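Local coordinates for diaminobutyrate-pyruvate transaminase and L-2,4-diaminobutyrate decarboxylase (Vibrio parahaemolyticus, PDB 2QMA), which probably decarboxylates L-2,4-diaminobutyrate with pyridoxal 5'-phosphate as cofactor, the domain captured here being the C-terminal, decarboxylase part of a longer protein, at residues His324-Gln329 with Thr471-Cys476; Phe381-Asn386 with Lys390-Met395. All coordinates share one frame; numbering follows the deposited sequence.

Contact 1: residues His324-Gln329 with Thr471-Cys476; sequences HKLFYQ and TILNPC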
ATOM      1  N   HIS A 324      -6.526   3.591  -9.561  1.00 18.82           N
ATOM      2  CA  HIS A 324      -7.423   2.512  -9.273  1.00 20.21           C
ATOM      3  C   HIS A 324      -8.846   2.987  -9.145  1.00 20.50           C
ATOM      4  O   HIS A 324      -9.697   2.256  -8.672  1.00 22.20           O
ATOM      5  CB  HIS A 324      -6.971   1.655  -8.067  1.00 19.62           C
ATOM      6  CG  HIS A 324      -6.774   2.423  -6.802  1.00 22.64           C
ATOM      7  ND1 HIS A 324      -7.803   3.065  -6.139  1.00 27.28           N
ATOM      8  CD2 HIS A 324      -5.674   2.591  -6.035  1.00 23.21           C
ATOM      9  CE1 HIS A 324      -7.341   3.609  -5.027  1.00 25.12           C
ATOM     10  NE2 HIS A 324      -6.049   3.346  -4.947  1.00 26.85           N
ATOM     11  N   LYS A 325      -9.100   4.224  -9.554  1.00 21.08           N
ATOM     12  CA  LYS A 325     -10.463   4.669  -9.755  1.00 21.69           C
ATOM     13  C   LYS A 325     -10.754   4.681 -11.282  1.00 21.64           C
ATOM     14  O   LYS A 325     -10.897   3.610 -11.913  1.00 21.41           O
ATOM     15  CB  LYS A 325     -10.743   6.009  -9.032  1.00 22.01           C
ATOM     16  CG  LYS A 325     -10.828   5.863  -7.498  1.00 24.33           C
ATOM     17  CD  LYS A 325     -10.896   7.208  -6.794  1.00 22.35           C
ATOM     18  CE  LYS A 325     -11.365   7.113  -5.360  1.00 25.66           C
ATOM     19  NZ  LYS A 325     -10.430   6.576  -4.337  1.00 27.89           N
ATOM     20  N   LEU A 326     -10.807   5.860 -11.885  1.00 20.72           N
ATOM     21  CA  LEU A 326     -11.296   5.960 -13.246  1.00 19.99           C
ATOM     22  C   LEU A 326     -10.262   5.545 -14.299  1.00 19.30           C
ATOM     23  O   LEU A 326     -10.592   5.398 -15.480  1.00 19.72           O
ATOM     24  CB  LEU A 326     -11.764   7.398 -13.472  1.00 21.44           C
ATOM     25  CG  LEU A 326     -12.827   7.820 -14.470  1.00 21.22           C
ATOM     26  CD1 LEU A 326     -14.063   6.920 -14.540  1.00 19.87           C
ATOM     27  CD2 LEU A 326     -13.159   9.328 -14.220  1.00 18.21           C
ATOM     28  N   PHE A 327      -9.014   5.326 -13.888  1.00 18.07           N
ATOM     29  CA  PHE A 327      -8.017   4.738 -14.821  1.00 17.92           C
ATOM     30  C   PHE A 327      -8.069   3.192 -14.886  1.00 16.88           C
ATOM     31  O   PHE A 327      -7.297   2.559 -15.627  1.00 17.17           O
ATOM     32  CB  PHE A 327      -6.600   5.121 -14.433  1.00 18.80           C
ATOM     33  CG  PHE A 327      -6.224   6.584 -14.671  1.00 20.28           C
ATOM     34  CD1 PHE A 327      -5.463   6.963 -15.790  1.00 23.15           C
ATOM     35  CD2 PHE A 327      -6.527   7.558 -13.706  1.00 22.38           C
ATOM     36  CE1 PHE A 327      -5.048   8.305 -15.968  1.00 19.36           C
ATOM     37  CE2 PHE A 327      -6.142   8.873 -13.876  1.00 18.26           C
ATOM     38  CZ  PHE A 327      -5.383   9.253 -15.004  1.00 20.56           C
ATOM     39  N   TYR A 328      -8.962   2.599 -14.098  1.00 15.22           N
ATOM     40  CA  TYR A 328      -9.222   1.141 -14.110  1.00 16.00           C
ATOM     41  C   TYR A 328      -8.086   0.209 -13.675  1.00 15.36           C
ATOM     42  O   TYR A 328      -8.133  -0.998 -13.936  1.00 14.64           O
ATOM     43  CB  TYR A 328      -9.662   0.729 -15.513  1.00 15.64           C
ATOM     44  CG  TYR A 328     -10.805   1.560 -16.038  1.00 17.50           C
ATOM     45  CD1 TYR A 328     -12.078   1.477 -15.457  1.00 17.69           C
ATOM     46  CD2 TYR A 328     -10.641   2.355 -17.178  1.00 19.50           C
ATOM     47  CE1 TYR A 328     -13.161   2.204 -15.967  1.00 17.85           C
ATOM     48  CE2 TYR A 328     -11.747   3.094 -17.716  1.00 18.94           C
ATOM     49  CZ  TYR A 328     -12.988   3.011 -17.079  1.00 18.59           C
ATOM     50  OH  TYR A 328     -14.056   3.724 -17.566  1.00 20.54           O
ATOM     51  N   GLN A 329      -7.068   0.763 -13.015  1.00 15.33           N
ATOM     52  CA  GLN A 329      -5.982  -0.054 -12.499  1.00 14.72           C
ATOM     53  C   GLN A 329      -6.442  -0.820 -11.247  1.00 15.04           C
ATOM     54  O   GLN A 329      -7.298  -0.332 -10.508  1.00 14.92           O
ATOM     55  CB  GLN A 329      -4.739   0.830 -12.194  1.00 14.65           C
ATOM     56  CG  GLN A 329      -4.322   1.669 -13.432  1.00 16.44           C
ATOM     57  CD  GLN A 329      -4.121   0.804 -14.692  1.00 15.54           C
ATOM     58  OE1 GLN A 329      -3.113   0.108 -14.821  1.00 18.19           O
ATOM     59  NE2 GLN A 329      -5.096   0.827 -15.601  1.00 17.32           N
ATOM     60  N   THR A 471     -22.495   5.163  -9.337  1.00 17.31           N
ATOM     61  CA  THR A 471     -21.187   5.607  -9.795  1.00 18.99           C
ATOM     62  C   THR A 471     -20.843   4.826 -11.057  1.00 17.46           C
ATOM     63  O   THR A 471     -20.443   3.637 -11.002  1.00 18.63           O
ATOM     64  CB  THR A 471     -20.140   5.426  -8.685  1.00 18.68           C
ATOM     65  OG1 THR A 471     -20.581   6.176  -7.548  1.00 19.49           O
ATOM     66  CG2 THR A 471     -18.767   5.984  -9.128  1.00 20.78           C
ATOM     67  N   ILE A 472     -21.102   5.447 -12.201  1.00 18.53           N
ATOM     68  CA  ILE A 472     -20.898   4.763 -13.479  1.00 17.85           C
ATOM     69  C   ILE A 472     -19.417   4.742 -13.879  1.00 18.08           C
ATOM     70  O   ILE A 472     -18.796   5.790 -14.137  1.00 19.56           O
ATOM     71  CB  ILE A 472     -21.740   5.373 -14.624  1.00 17.81           C
ATOM     72  CG1 ILE A 472     -23.209   5.537 -14.193  1.00 17.48           C
ATOM     73  CG2 ILE A 472     -21.600   4.487 -15.903  1.00 15.75           C
ATOM     74  CD1 ILE A 472     -24.022   6.561 -15.057  1.00 18.73           C
ATOM     75  N   LEU A 473     -18.837   3.554 -13.909  1.00 18.58           N
ATOM     76  CA  LEU A 473     -17.422   3.448 -14.254  1.00 18.40           C
ATOM     77  C   LEU A 473     -17.188   2.574 -15.448  1.00 17.68           C
ATOM     78  O   LEU A 473     -16.373   2.889 -16.296  1.00 16.98           O
ATOM     79  CB  LEU A 473     -16.565   2.937 -13.095  1.00 19.01           C
ATOM     80  CG  LEU A 473     -16.380   3.788 -11.826  1.00 21.43           C
ATOM     81  CD1 LEU A 473     -15.430   3.100 -10.822  1.00 19.52           C
ATOM     82  CD2 LEU A 473     -15.922   5.234 -12.144  1.00 20.53           C
ATOM     83  N   ASN A 474     -17.885   1.447 -15.493  1.00 17.25           N
ATOM     84  CA  ASN A 474     -17.712   0.495 -16.585  1.00 17.24           C
ATOM     85  C   ASN A 474     -18.119   1.185 -17.909  1.00 16.15           C
ATOM     86  O   ASN A 474     -19.256   1.660 -18.030  1.00 16.40           O
ATOM     87  CB  ASN A 474     -18.553  -0.743 -16.308  1.00 16.35           C
ATOM     88  CG  ASN A 474     -18.329  -1.854 -17.308  1.00 18.46           C
ATOM     89  OD1 ASN A 474     -17.883  -1.628 -18.442  1.00 20.46           O
ATOM     90  ND2 ASN A 474     -18.650  -3.079 -16.898  1.00 20.73           N
ATOM     91  N   PRO A 475     -17.178   1.279 -18.882  1.00 16.01           N
ATOM     92  CA  PRO A 475     -17.489   1.991 -20.129  1.00 16.85           C
ATOM     93  C   PRO A 475     -18.255   1.126 -21.134  1.00 17.34           C
ATOM     94  O   PRO A 475     -18.520   1.560 -22.268  1.00 17.53           O
ATOM     95  CB  PRO A 475     -16.099   2.412 -20.638  1.00 17.19           C
ATOM     96  CG  PRO A 475     -15.183   1.271 -20.184  1.00 15.61           C
ATOM     97  CD  PRO A 475     -15.804   0.744 -18.885  1.00 15.83           C
ATOM     98  N   CYS A 476     -18.639  -0.087 -20.705  1.00 17.47           N
ATOM     99  CA  CYS A 476     -19.205  -1.105 -21.621  1.00 17.06           C
ATOM    100  C   CYS A 476     -20.693  -1.377 -21.412  1.00 16.28           C
ATOM    101  O   CYS A 476     -21.248  -2.306 -21.981  1.00 17.21           O
ATOM    102  CB  CYS A 476     -18.395  -2.413 -21.470  1.00 17.75           C
ATOM    103  SG  CYS A 476     -16.701  -2.293 -22.074  1.00 20.47           S
TER
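Tyr328 reaches across to the loop 471-476 and places its hydroxyl on the backbone oxygen of Leu473. This joins the two domains of a fold-type I pyridoxal-phosphate enzyme: 324-329 follows strand 318-322 of the large-domain mixed sheet, and 471-476 leaves strand 465-471 of the smaller antiparallel sheet. The bond from Tyr328 OH to Leu473 O measures 2.8 Å. Its C=O...O angle of 163° puts the hydroxyl almost straight ahead of the carbonyl, and the acceptor lies at the ring's edge, in plane.

The ring is also backed from its own turn. Lys325 to Tyr328 form a type I turn, closed by Tyr328 N to Lys325 O, and Leu326 O lies 3.4 Å above the plane of the Tyr328 ring, offset toward the rim. Pro475 meets the phenol end from the opposite direction, its CD 4.0 Å from Tyr328 CZ at an oblique approach. Phe23 of the second subunit adds an edge-to-face ring contact to Tyr328, so the dimer interface extends to this junction.

Beside the phenol, two leucine branches meet obliquely: Leu326 CD1 to Leu473 CD2 is 3.5 Å, tighter than ordinary van der Waals contact. Leu326 gets there with CG swung opposite its backbone N (chi1 -153°). Lys325, the predicted cofactor-bearing lysine, carries no cofactor here; its chain leads away to a salt bridge with Asp322.

Past Leu473 the backbone is bent by an Asx turn, in which Cys476 N donates to Asn474 OD1 at 2.8 Å, from 36° out of the carbonyl plane.

Contact 2: residues Phe381-Asn386 with Lys390-Met395; sequences FMTMQN and KALGDM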
ATOM      1  N   PHE A 381       2.291   1.638 -16.762  1.00 13.48           N
ATOM      2  CA  PHE A 381       3.282   1.533 -17.837  1.00 13.85           C
ATOM      3  C   PHE A 381       2.736   0.598 -18.921  1.00 14.51           C
ATOM      4  O   PHE A 381       2.766   0.943 -20.113  1.00 13.84           O
ATOM      5  CB  PHE A 381       4.631   1.063 -17.258  1.00 13.13           C
ATOM      6  CG  PHE A 381       5.746   0.899 -18.263  1.00 14.10           C
ATOM      7  CD1 PHE A 381       6.425   2.001 -18.762  1.00 12.88           C
ATOM      8  CD2 PHE A 381       6.182  -0.372 -18.629  1.00 12.64           C
ATOM      9  CE1 PHE A 381       7.502   1.845 -19.626  1.00 12.29           C
ATOM     10  CE2 PHE A 381       7.253  -0.525 -19.506  1.00 13.33           C
ATOM     11  CZ  PHE A 381       7.913   0.581 -19.993  1.00 13.22           C
HETATM   12  N   MSE A 382       2.189  -0.547 -18.509  1.00 14.48           N
HETATM   13  CA  MSE A 382       1.603  -1.506 -19.469  1.00 16.43           C
HETATM   14  C   MSE A 382       0.289  -1.015 -20.072  1.00 16.10           C
HETATM   15  O   MSE A 382       0.085  -1.113 -21.293  1.00 16.74           O
HETATM   16  CB  MSE A 382       1.431  -2.895 -18.838  1.00 15.29           C
HETATM   17  CG  MSE A 382       2.776  -3.448 -18.371  1.00 16.59           C
HETATM   18 SE   MSE A 382       2.807  -5.305 -17.854  0.70 19.60          SE
HETATM   19  CE  MSE A 382       1.838  -6.051 -19.372  1.00 17.27           C
ATOM     20  N   THR A 383      -0.575  -0.456 -19.230  1.00 16.63           N
ATOM     21  CA  THR A 383      -1.863   0.074 -19.673  1.00 16.73           C
ATOM     22  C   THR A 383      -1.723   1.141 -20.785  1.00 16.82           C
ATOM     23  O   THR A 383      -2.478   1.099 -21.799  1.00 16.05           O
ATOM     24  CB  THR A 383      -2.664   0.625 -18.473  1.00 17.50           C
ATOM     25  OG1 THR A 383      -3.263  -0.466 -17.742  1.00 17.26           O
ATOM     26  CG2 THR A 383      -3.735   1.593 -18.945  1.00 17.78           C
HETATM   27  N   MSE A 384      -0.764   2.062 -20.631  1.00 15.33           N
HETATM   28  CA  MSE A 384      -0.580   3.138 -21.642  1.00 15.36           C
HETATM   29  C   MSE A 384       0.037   2.669 -22.973  1.00 15.46           C
HETATM   30  O   MSE A 384      -0.113   3.336 -24.015  1.00 15.39           O
HETATM   31  CB  MSE A 384       0.190   4.325 -21.061  1.00 14.48           C
HETATM   32  CG  MSE A 384      -0.570   5.015 -19.900  1.00 13.67           C
HETATM   33 SE   MSE A 384      -2.447   5.405 -20.242  0.70 15.70          SE
HETATM   34  CE  MSE A 384      -3.254   3.846 -19.558  1.00 21.90           C
ATOM     35  N   GLN A 385       0.766   1.562 -22.919  1.00 14.57           N
ATOM     36  CA  GLN A 385       1.282   0.927 -24.138  1.00 15.23           C
ATOM     37  C   GLN A 385       0.222   0.176 -24.928  1.00 15.33           C
ATOM     38  O   GLN A 385       0.323   0.073 -26.170  1.00 15.72           O
ATOM     39  CB  GLN A 385       2.423  -0.023 -23.819  1.00 14.50           C
ATOM     40  CG  GLN A 385       3.712   0.655 -23.395  1.00 15.27           C
ATOM     41  CD  GLN A 385       4.726  -0.411 -23.055  1.00 17.41           C
ATOM     42  OE1 GLN A 385       5.240  -1.089 -23.944  1.00 17.39           O
ATOM     43  NE2 GLN A 385       4.961  -0.621 -21.761  1.00 15.99           N
ATOM     44  N   ASN A 386      -0.766  -0.341 -24.200  1.00 15.31           N
ATOM     45  CA  ASN A 386      -1.772  -1.285 -24.683  1.00 16.24           C
ATOM     46  C   ASN A 386      -3.090  -0.564 -25.066  1.00 16.75           C
ATOM     47  O   ASN A 386      -3.391  -0.364 -26.246  1.00 17.02           O
ATOM     48  CB  ASN A 386      -1.983  -2.369 -23.608  1.00 15.46           C
ATOM     49  CG  ASN A 386      -3.150  -3.311 -23.900  1.00 17.32           C
ATOM     50  OD1 ASN A 386      -3.918  -3.665 -22.986  1.00 18.31           O
ATOM     51  ND2 ASN A 386      -3.290  -3.735 -25.175  1.00 16.74           N
ATOM     52  N   LYS A 390      -5.573   8.002 -25.316  1.00 15.01           N
ATOM     53  CA  LYS A 390      -6.684   8.451 -26.157  1.00 15.75           C
ATOM     54  C   LYS A 390      -7.912   7.544 -25.949  1.00 15.65           C
ATOM     55  O   LYS A 390      -9.018   8.037 -25.799  1.00 15.57           O
ATOM     56  CB  LYS A 390      -6.290   8.480 -27.633  1.00 15.99           C
ATOM     57  CG  LYS A 390      -7.308   9.187 -28.530  1.00 17.25           C
ATOM     58  CD  LYS A 390      -7.652  10.549 -27.967  1.00 20.72           C
ATOM     59  CE  LYS A 390      -8.451  11.399 -28.959  1.00 26.69           C
ATOM     60  NZ  LYS A 390      -9.810  10.818 -29.268  1.00 28.13           N
ATOM     61  N   ALA A 391      -7.692   6.220 -25.930  1.00 16.52           N
ATOM     62  CA  ALA A 391      -8.798   5.264 -25.723  1.00 16.28           C
ATOM     63  C   ALA A 391      -9.444   5.490 -24.362  1.00 16.81           C
ATOM     64  O   ALA A 391     -10.673   5.473 -24.244  1.00 16.06           O
ATOM     65  CB  ALA A 391      -8.341   3.812 -25.877  1.00 16.40           C
ATOM     66  N   LEU A 392      -8.614   5.672 -23.322  1.00 16.12           N
ATOM     67  CA  LEU A 392      -9.163   6.024 -21.986  1.00 16.08           C
ATOM     68  C   LEU A 392      -9.939   7.363 -22.073  1.00 15.35           C
ATOM     69  O   LEU A 392     -11.023   7.498 -21.523  1.00 14.14           O
ATOM     70  CB  LEU A 392      -8.064   6.098 -20.915  1.00 16.35           C
ATOM     71  CG  LEU A 392      -7.325   4.787 -20.559  1.00 17.62           C
ATOM     72  CD1 LEU A 392      -6.077   5.032 -19.676  1.00 16.91           C
ATOM     73  CD2 LEU A 392      -8.267   3.782 -19.875  1.00 15.86           C
ATOM     74  N   GLY A 393      -9.368   8.344 -22.765  1.00 15.29           N
ATOM     75  CA  GLY A 393     -10.060   9.611 -22.980  1.00 16.05           C
ATOM     76  C   GLY A 393     -11.421   9.399 -23.606  1.00 15.00           C
ATOM     77  O   GLY A 393     -12.435   9.937 -23.135  1.00 15.01           O
ATOM     78  N   ASP A 394     -11.451   8.581 -24.643  1.00 15.89           N
ATOM     79  CA  ASP A 394     -12.725   8.249 -25.327  1.00 16.97           C
ATOM     80  C   ASP A 394     -13.755   7.569 -24.392  1.00 16.77           C
ATOM     81  O   ASP A 394     -14.961   7.877 -24.449  1.00 16.61           O
ATOM     82  CB  ASP A 394     -12.479   7.389 -26.569  1.00 17.50           C
ATOM     83  CG  ASP A 394     -11.703   8.099 -27.675  1.00 19.20           C
ATOM     84  OD1 ASP A 394     -11.457   9.327 -27.644  1.00 18.98           O
ATOM     85  OD2 ASP A 394     -11.312   7.384 -28.612  1.00 21.37           O
HETATM   86  N   MSE A 395     -13.281   6.671 -23.524  1.00 16.49           N
HETATM   87  CA  MSE A 395     -14.145   6.039 -22.524  1.00 16.05           C
HETATM   88  C   MSE A 395     -14.784   7.082 -21.616  1.00 16.71           C
HETATM   89  O   MSE A 395     -15.964   6.986 -21.263  1.00 16.47           O
HETATM   90  CB  MSE A 395     -13.368   4.998 -21.698  1.00 15.27           C
HETATM   91  CG  MSE A 395     -12.834   3.818 -22.530  1.00 15.60           C
HETATM   92 SE   MSE A 395     -11.813   2.575 -21.523  0.70 17.51          SE
HETATM   93  CE  MSE A 395     -10.938   1.610 -22.931  1.00 20.11           C
TER
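Leu392 pushes its CD1 branch against the selenium end of Met384, a selenomethionine, with 3.7 Å from Leu392 CD1 to Met384 SE. The two side chains cross at about a right angle, so the overlap is confined to one methyl branch and the end of the other chain. The bend at chi2 (-48°) brings the selenium of Met384 round toward the leucine, although its CB bond is not aimed there. The terminal methyl is modelled too near that branch for two carbons, so its exact position is doubtful. Thr383 adds a looser touch from the same helix, its CG2 lying 4.2 Å from Leu392 CD1.

The contact lies at a short helix-loop-helix connection in the decarboxylase domain, where helix 377-386 ends and helix 389-411 begins almost at once. The closest CA atoms, those of Met384 and Leu392, are 9.1 Å apart, and no hydrogen bond crosses between the segments; the contact is made by carbon and selenium atoms of the side chains, burying 86 Å². Trp148 of helix 136-152 also packs on Met384.

Some polar groups are tied down within their own helix, others outside it. Gln385 NE2 donates to Phe381 O at 3.2 Å, from well above the carbonyl plane (62° out of it), and the same nitrogen lies over one face of the Phe381 ring, toward its rim. The other end of that amide, OE1, bonds to Lys76 of the second subunit, while Asn386 ND2 bonds to Ala78 O of that subunit. One turn apart on the second helix, Lys390 NZ makes a salt bridge of 2.8 Å with Asp394 OD1, using the oxygen's syn lone pair.

Contact 2 is nested along the chain inside the loop that contact 1 closes, and their centres lie 12 Å apart. They touch directly. Gln329 OE1 and Thr383 OG1, 3.0 Å apart, form a probable hydrogen bond. Tyr328 is flanked by helix 389-411, with Tyr328 CD2 3.9 Å from Leu392 CD2 and Tyr328 CE2 3.8 Å from SE of the selenomethionine Met395. Met395 SE also lies 3.9 Å from Pro475 CG, so this one side chain of 390-395 meets both segments of contact 1. Contact 1 contains Lys325, the predicted cofactor lysine; in contact 2 the Leu392 side chain is about 11 Å from that of Lys325. Both contacts touch the second subunit.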